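Local structure of 5,10-methylenetetrahydrofolate dehydrogenase (Bombyx mori, 5ZF1) at residues N30-I35 against G61-T66; R36-G41 against S80-L85. The protein probably catalyses the NADP+-dependent oxidation of 5,10-methylenetetrahydrofolate to 5,10-methenyltetrahydrofolate, a step of one-carbon metabolism. One frame throughout, in Å; residues are numbered along the deposited sequence. Where two conformers were deposited one is given.

Contact 1. Residues N30-I35 against G61-T66; sequences NRAPTI and GIDALT
Thr34 and Ile35 run beside Asp63 and Ala64 as parallel strands, with Thr34 paired to Asp63 and Ile35 to Ala64. Three backbone bonds join them: Asp63 N gives its hydrogen to Pro33 O at 2.9 Å, Ile35 N to Asp63 O at 3.0 Å, and Leu65 N to Ile35 O at 3.0 Å. Ile35 thus both gives and accepts, bonding to the residues before and after its partner, as parallel pairing requires. Pro33 suits its place because the pairing uses only its carbonyl and its buried ring packs on Ile62.

With Ile35 CG1 anti to the backbone N (chi1 -179°), that arm runs off elsewhere and the CG2 methyl presses on Ala64 CB at 3.5 Å. Ala64 also touches Ala57 of helix 44-60, and its single methyl suits so close an approach. Ile62 CG2 meets Ile35 CG2 at 3.8 Å, while the Ile62 and Pro33 side chains cross at about a right angle, CG1 lying 4.0 Å from Pro33 CB. Ile62 also packs on Ile22 of helix 7-26 and Met286 of helix 277-298; an alanine here removes both branches and would probably leave a gap beside Pro33, Ile35 and those two residues. Gly61, the first residue to leave helical angles after helix 44-60, has positive phi, where a CB would jam against the preceding carbonyl O. Strand 34-40, that helix and strand 63-69 form a beta-alpha-beta crossover of the catalytic domain.

Contact 2. Residues R36-G41 against S80-L85; sequences RCIIVG and SEIQNL
Ile38 sets CG1 anti to its own carbonyl carbon (chi1 -65°) and extends the chain from there (chi2 175°), which carries CD1 out from the strand to helix 75-87. Leu85 takes the same first torsion and sends its two methyls to different neighbours. Its CD1 meets Ile38 CD1 at 3.8 Å, the two side chains sliding past each other in opposite directions, while its CD2 lies 4.0 Å from Arg36 CG. Ile82 comes in beside Leu85 and brings CG1 within 3.8 Å of the same Ile38 CD1. One methyl is therefore held between two side chains of the helix.

The segments of strand and helix run antiparallel, 175° between their directions and 11.0 Å between their axes, the usual packing of a helix on a parallel sheet in an alpha/beta fold. Ile82 and Leu85 also touch Val96 and Ile94, so the helix rests on the neighbouring strand 93-96 as well. Branched aliphatic residues suit this buried layer, and their ends pack closely here.

Towards the edge of the layer the residues have longer chains. Arg36 lends its methylene CG to Leu85 and packs against Ile67 of strand 63-69. Glu81, in the conformer given, brings its aliphatic CG to a looser 4.2 Å from Ile38 CD1, while its carboxylate forms a salt bridge with Arg69.

In the fold
Both contacts draw on strand 34-40, the middle strand of a three-stranded parallel sheet, at successive parts of its length. Contact 1 pairs its beginning with the outer strand 63-69 and is only partly buried, with Asp63 and Leu65 exposed; its polar links are backbone hydrogen bonds, joined by apolar packing of the buried Pro33, Ile35 and Ile62. Contact 2 sets the next part of the same strand against helix 75-87, which follows strand 63-69 in the chain; it is buried, and side-chain packing does the work. The two meet where Leu65 O probably accepts a hydrogen bond from Cys37 N, 3.0 Å away, which continues the strand pairing, and where the Arg36 side chain packs against Leu65.

Contact 1. Residues N30-I35 against G61-T66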
ATOM      1  N   ASN B  30      -9.231  28.312  18.556  1.00 34.79           N
ATOM      2  CA  ASN B  30      -8.357  27.155  18.651  1.00 33.38           C
ATOM      3  C   ASN B  30      -6.949  27.585  19.040  1.00 27.63           C
ATOM      4  O   ASN B  30      -6.506  28.686  18.707  1.00 32.18           O
ATOM      5  CB  ASN B  30      -8.316  26.380  17.320  1.00 28.71           C
ATOM      6  CG  ASN B  30      -9.677  25.836  16.919  1.00 29.38           C
ATOM      7  OD1 ASN B  30     -10.218  24.951  17.577  1.00 38.60           O
ATOM      8  ND2 ASN B  30     -10.218  26.341  15.820  1.00 33.64           N
ATOM      9  N   ARG B  31      -6.257  26.704  19.759  1.00 33.18           N
ATOM     10  CA  ARG B  31      -4.845  26.908  20.042  1.00 28.41           C
ATOM     11  C   ARG B  31      -4.030  26.621  18.793  1.00 34.87           C
ATOM     12  O   ARG B  31      -4.373  25.736  18.005  1.00 31.29           O
ATOM     13  CB  ARG B  31      -4.378  25.986  21.169  1.00 30.64           C
ATOM     14  CG  ARG B  31      -5.054  26.237  22.504  1.00 34.76           C
ATOM     15  CD  ARG B  31      -4.313  27.324  23.238  1.00 33.92           C
ATOM     16  NE  ARG B  31      -4.867  27.602  24.561  1.00 35.67           N
ATOM     17  CZ  ARG B  31      -4.371  28.530  25.374  1.00 32.31           C
ATOM     18  NH1 ARG B  31      -3.328  29.244  24.986  1.00 27.23           N
ATOM     19  NH2 ARG B  31      -4.912  28.749  26.562  1.00 38.11           N
ATOM     20  N   ALA B  32      -2.941  27.359  18.624  1.00 32.53           N
ATOM     21  CA  ALA B  32      -2.076  27.131  17.477  1.00 30.59           C
ATOM     22  C   ALA B  32      -1.521  25.706  17.520  1.00 25.28           C
ATOM     23  O   ALA B  32      -1.246  25.178  18.601  1.00 26.09           O
ATOM     24  CB  ALA B  32      -0.926  28.139  17.456  1.00 33.45           C
ATOM     25  N   PRO B  33      -1.329  25.072  16.365  1.00 24.15           N
ATOM     26  CA  PRO B  33      -0.795  23.703  16.349  1.00 23.60           C
ATOM     27  C   PRO B  33       0.577  23.633  16.990  1.00 25.37           C
ATOM     28  O   PRO B  33       1.401  24.535  16.830  1.00 26.54           O
ATOM     29  CB  PRO B  33      -0.721  23.371  14.849  1.00 22.68           C
ATOM     30  CG  PRO B  33      -1.620  24.317  14.175  1.00 23.55           C
ATOM     31  CD  PRO B  33      -1.598  25.588  15.017  1.00 22.62           C
ATOM     32  N   THR B  34       0.836  22.528  17.694  1.00 23.30           N
ATOM     33  CA  THR B  34       2.098  22.309  18.388  1.00 23.68           C
ATOM     34  C   THR B  34       2.747  21.026  17.895  1.00 28.77           C
ATOM     35  O   THR B  34       2.061  20.022  17.685  1.00 25.84           O
ATOM     36  CB  THR B  34       1.885  22.214  19.895  1.00 28.99           C
ATOM     37  OG1 THR B  34       1.005  21.120  20.177  1.00 28.60           O
ATOM     38  CG2 THR B  34       1.267  23.514  20.430  1.00 27.45           C
ATOM     39  N   ILE B  35       4.069  21.066  17.728  1.00 24.76           N
ATOM     40  CA  ILE B  35       4.859  19.913  17.313  1.00 22.75           C
ATOM     41  C   ILE B  35       6.044  19.741  18.257  1.00 28.96           C
ATOM     42  O   ILE B  35       6.662  20.719  18.697  1.00 26.03           O
ATOM     43  CB  ILE B  35       5.327  20.034  15.844  1.00 26.03           C
ATOM     44  CG1 ILE B  35       6.140  18.802  15.438  1.00 31.98           C
ATOM     45  CG2 ILE B  35       6.133  21.292  15.602  1.00 29.74           C
ATOM     46  CD1 ILE B  35       6.543  18.797  13.989  1.00 36.05           C
ATOM     47  N   GLY B  61       3.370  29.903  12.117  1.00 26.24           N
ATOM     48  CA  GLY B  61       2.587  30.054  13.327  1.00 28.53           C
ATOM     49  C   GLY B  61       2.326  28.765  14.061  1.00 28.36           C
ATOM     50  O   GLY B  61       1.346  28.680  14.804  1.00 28.47           O
ATOM     51  N   ILE B  62       3.151  27.753  13.843  1.00 24.41           N
ATOM     52  CA  ILE B  62       3.138  26.511  14.601  1.00 22.36           C
ATOM     53  C   ILE B  62       4.174  26.627  15.716  1.00 24.62           C
ATOM     54  O   ILE B  62       5.255  27.190  15.517  1.00 24.46           O
ATOM     55  CB  ILE B  62       3.420  25.330  13.651  1.00 24.77           C
ATOM     56  CG1 ILE B  62       2.205  25.103  12.749  1.00 24.27           C
ATOM     57  CG2 ILE B  62       3.820  24.048  14.420  1.00 25.89           C
ATOM     58  CD1 ILE B  62       2.438  24.080  11.646  1.00 19.74           C
ATOM     59  N   ASP B  63       3.835  26.135  16.899  1.00 25.64           N
ATOM     60  CA  ASP B  63       4.742  26.190  18.043  1.00 28.77           C
ATOM     61  C   ASP B  63       5.505  24.879  18.127  1.00 29.21           C
ATOM     62  O   ASP B  63       4.927  23.841  18.462  1.00 26.61           O
ATOM     63  CB  ASP B  63       3.981  26.457  19.335  1.00 32.07           C
ATOM     64  CG  ASP B  63       3.168  27.717  19.266  1.00 33.85           C
ATOM     65  OD1 ASP B  63       3.505  28.593  18.441  1.00 37.15           O
ATOM     66  OD2 ASP B  63       2.196  27.823  20.031  1.00 37.80           O
ATOM     67  N   ALA B  64       6.802  24.940  17.848  1.00 26.67           N
ATOM     68  CA  ALA B  64       7.667  23.772  17.808  1.00 30.81           C
ATOM     69  C   ALA B  64       8.619  23.773  18.997  1.00 33.70           C
ATOM     70  O   ALA B  64       9.105  24.828  19.418  1.00 33.83           O
ATOM     71  CB  ALA B  64       8.468  23.741  16.503  1.00 33.77           C
ATOM     72  N   LEU B  65       8.879  22.584  19.532  1.00 29.04           N
ATOM     73  CA  LEU B  65       9.844  22.401  20.609  1.00 36.19           C
ATOM     74  C   LEU B  65      10.657  21.153  20.306  1.00 35.21           C
ATOM     75  O   LEU B  65      10.092  20.120  19.938  1.00 34.05           O
ATOM     76  CB  LEU B  65       9.140  22.268  21.960  1.00 34.01           C
ATOM     77  CG  LEU B  65      10.009  22.144  23.206  1.00 40.92           C
ATOM     78  CD1 LEU B  65       9.725  23.316  24.144  1.00 49.65           C
ATOM     79  CD2 LEU B  65       9.763  20.816  23.909  1.00 46.66           C
ATOM     80  N   THR B  66      11.976  21.254  20.433  1.00 36.80           N
ATOM     81  CA  THR B  66      12.869  20.136  20.160  1.00 37.96           C
ATOM     82  C   THR B  66      13.254  19.471  21.472  1.00 41.01           C
ATOM     83  O   THR B  66      13.657  20.149  22.421  1.00 39.92           O
ATOM     84  CB  THR B  66      14.121  20.603  19.419  1.00 35.63           C
ATOM     85  OG1 THR B  66      13.740  21.261  18.206  1.00 42.56           O
ATOM     86  CG2 THR B  66      15.017  19.419  19.088  1.00 43.68           C
TER

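Contact 2. Residues R36-G41 against S80-L85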
ATOM      1  N   ARG B  36       6.347  18.489  18.579  1.00 25.21           N
ATOM      2  CA  ARG B  36       7.525  18.124  19.357  1.00 26.92           C
ATOM      3  C   ARG B  36       8.389  17.230  18.488  1.00 32.76           C
ATOM      4  O   ARG B  36       7.909  16.215  17.973  1.00 30.60           O
ATOM      5  CB  ARG B  36       7.133  17.408  20.646  1.00 30.67           C
ATOM      6  CG  ARG B  36       6.176  18.201  21.518  1.00 32.45           C
ATOM      7  CD  ARG B  36       6.873  19.408  22.155  1.00 38.96           C
ATOM      8  NE  ARG B  36       5.948  20.194  22.971  1.00 37.59           N
ATOM      9  CZ  ARG B  36       5.384  21.334  22.586  1.00 38.43           C
ATOM     10  NH1 ARG B  36       5.653  21.852  21.393  1.00 34.45           N
ATOM     11  NH2 ARG B  36       4.552  21.962  23.404  1.00 39.68           N
ATOM     12  N   CYS B  37       9.646  17.613  18.306  1.00 28.46           N
ATOM     13  CA  CYS B  37      10.596  16.853  17.503  0.80 29.59           C
ATOM     14  C   CYS B  37      11.634  16.229  18.427  1.00 36.34           C
ATOM     15  O   CYS B  37      12.381  16.953  19.096  1.00 35.76           O
ATOM     16  CB  CYS B  37      11.276  17.745  16.462  0.80 33.66           C
ATOM     17  SG  CYS B  37      10.147  18.574  15.309  0.80 35.11           S
ATOM     18  N   ILE B  38      11.689  14.897  18.451  1.00 29.22           N
ATOM     19  CA  ILE B  38      12.643  14.178  19.285  1.00 34.22           C
ATOM     20  C   ILE B  38      13.904  13.934  18.473  1.00 31.41           C
ATOM     21  O   ILE B  38      13.843  13.413  17.350  1.00 32.18           O
ATOM     22  CB  ILE B  38      12.050  12.858  19.800  1.00 32.49           C
ATOM     23  CG1 ILE B  38      10.886  13.136  20.739  1.00 33.15           C
ATOM     24  CG2 ILE B  38      13.119  12.039  20.511  1.00 41.62           C
ATOM     25  CD1 ILE B  38      10.162  11.883  21.194  1.00 36.21           C
ATOM     26  N   ILE B  39      15.041  14.328  19.039  1.00 33.13           N
ATOM     27  CA  ILE B  39      16.365  14.217  18.434  1.00 39.21           C
ATOM     28  C   ILE B  39      17.195  13.310  19.325  1.00 37.83           C
ATOM     29  O   ILE B  39      17.401  13.620  20.506  1.00 44.31           O
ATOM     30  CB  ILE B  39      17.053  15.587  18.296  1.00 44.37           C
ATOM     31  CG1 ILE B  39      16.649  16.302  17.020  1.00 51.79           C
ATOM     32  CG2 ILE B  39      18.556  15.417  18.242  1.00 54.23           C
ATOM     33  CD1 ILE B  39      17.276  15.685  15.796  1.00 61.41           C
ATOM     34  N   VAL B  40      17.669  12.200  18.775  1.00 42.37           N
ATOM     35  CA  VAL B  40      18.493  11.255  19.520  1.00 46.53           C
ATOM     36  C   VAL B  40      19.902  11.321  18.947  1.00 46.79           C
ATOM     37  O   VAL B  40      20.150  10.879  17.817  1.00 51.00           O
ATOM     38  CB  VAL B  40      17.929   9.827  19.466  1.00 43.01           C
ATOM     39  CG1 VAL B  40      18.950   8.835  20.010  1.00 48.62           C
ATOM     40  CG2 VAL B  40      16.629   9.746  20.254  1.00 40.94           C
ATOM     41  N   GLY B  41      20.826  11.874  19.724  1.00 47.45           N
ATOM     42  CA  GLY B  41      22.209  11.961  19.310  1.00 54.61           C
ATOM     43  C   GLY B  41      22.598  13.359  18.882  1.00 60.79           C
ATOM     44  O   GLY B  41      21.839  14.327  19.003  1.00 62.54           O
ATOM     45  N   SER B  80       8.981   5.439  26.225  1.00 41.05           N
ATOM     46  CA  SER B  80       8.343   6.056  27.384  1.00 36.57           C
ATOM     47  C   SER B  80       8.088   7.540  27.156  1.00 35.38           C
ATOM     48  O   SER B  80       7.041   8.065  27.550  1.00 40.42           O
ATOM     49  CB  SER B  80       9.196   5.849  28.635  1.00 41.88           C
ATOM     50  OG  SER B  80       8.653   6.573  29.725  1.00 49.56           O
ATOM     51  N   GLU B  81       9.036   8.235  26.532  1.00 38.17           N
ATOM     52  CA  GLU B  81       8.842   9.654  26.266  0.53 38.61           C
ATOM     53  C   GLU B  81       7.781   9.878  25.197  1.00 36.87           C
ATOM     54  O   GLU B  81       7.014  10.845  25.266  1.00 35.49           O
ATOM     55  CB  GLU B  81      10.164  10.301  25.855  0.53 40.36           C
ATOM     56  CG  GLU B  81      10.040  11.757  25.402  0.53 43.17           C
ATOM     57  CD  GLU B  81       9.892  12.740  26.559  0.53 46.91           C
ATOM     58  OE1 GLU B  81       9.015  12.532  27.425  0.53 49.06           O
ATOM     59  OE2 GLU B  81      10.659  13.724  26.601  0.53 51.47           O
ATOM     60  N   ILE B  82       7.718   8.994  24.198  1.00 37.25           N
ATOM     61  CA  ILE B  82       6.685   9.121  23.175  1.00 37.42           C
ATOM     62  C   ILE B  82       5.306   8.928  23.789  1.00 34.84           C
ATOM     63  O   ILE B  82       4.375   9.696  23.513  1.00 34.14           O
ATOM     64  CB  ILE B  82       6.951   8.131  22.026  1.00 37.61           C
ATOM     65  CG1 ILE B  82       8.098   8.652  21.160  1.00 28.80           C
ATOM     66  CG2 ILE B  82       5.693   7.904  21.195  1.00 33.48           C
ATOM     67  CD1 ILE B  82       8.852   7.561  20.418  1.00 40.93           C
ATOM     68  N   GLN B  83       5.155   7.917  24.651  1.00 36.76           N
ATOM     69  CA  GLN B  83       3.848   7.670  25.253  1.00 39.09           C
ATOM     70  C   GLN B  83       3.413   8.827  26.139  1.00 37.30           C
ATOM     71  O   GLN B  83       2.218   9.130  26.215  1.00 34.91           O
ATOM     72  CB  GLN B  83       3.856   6.355  26.041  1.00 40.85           C
ATOM     73  CG  GLN B  83       2.469   5.903  26.526  1.00 51.58           C
ATOM     74  CD  GLN B  83       1.467   5.654  25.389  1.00 51.91           C
ATOM     75  OE1 GLN B  83       1.842   5.506  24.225  1.00 51.57           O
ATOM     76  NE2 GLN B  83       0.186   5.597  25.735  1.00 55.59           N
ATOM     77  N   ASN B  84       4.362   9.496  26.802  1.00 38.88           N
ATOM     78  CA  ASN B  84       4.030  10.708  27.550  1.00 40.54           C
ATOM     79  C   ASN B  84       3.528  11.813  26.625  1.00 36.96           C
ATOM     80  O   ASN B  84       2.552  12.505  26.940  1.00 36.74           O
ATOM     81  CB  ASN B  84       5.248  11.191  28.335  1.00 42.61           C
ATOM     82  CG  ASN B  84       5.498  10.367  29.584  1.00 57.14           C
ATOM     83  OD1 ASN B  84       5.077   9.212  29.677  1.00 61.09           O
ATOM     84  ND2 ASN B  84       6.189  10.958  30.554  1.00 65.89           N
ATOM     85  N   LEU B  85       4.204  12.012  25.490  1.00 35.81           N
ATOM     86  CA  LEU B  85       3.740  13.001  24.520  1.00 31.28           C
ATOM     87  C   LEU B  85       2.394  12.602  23.933  1.00 31.45           C
ATOM     88  O   LEU B  85       1.556  13.471  23.646  1.00 29.01           O
ATOM     89  CB  LEU B  85       4.785  13.172  23.417  1.00 36.28           C
ATOM     90  CG  LEU B  85       6.123  13.769  23.855  1.00 37.09           C
ATOM     91  CD1 LEU B  85       7.177  13.603  22.776  1.00 31.90           C
ATOM     92  CD2 LEU B  85       5.949  15.248  24.202  1.00 34.28           C
TER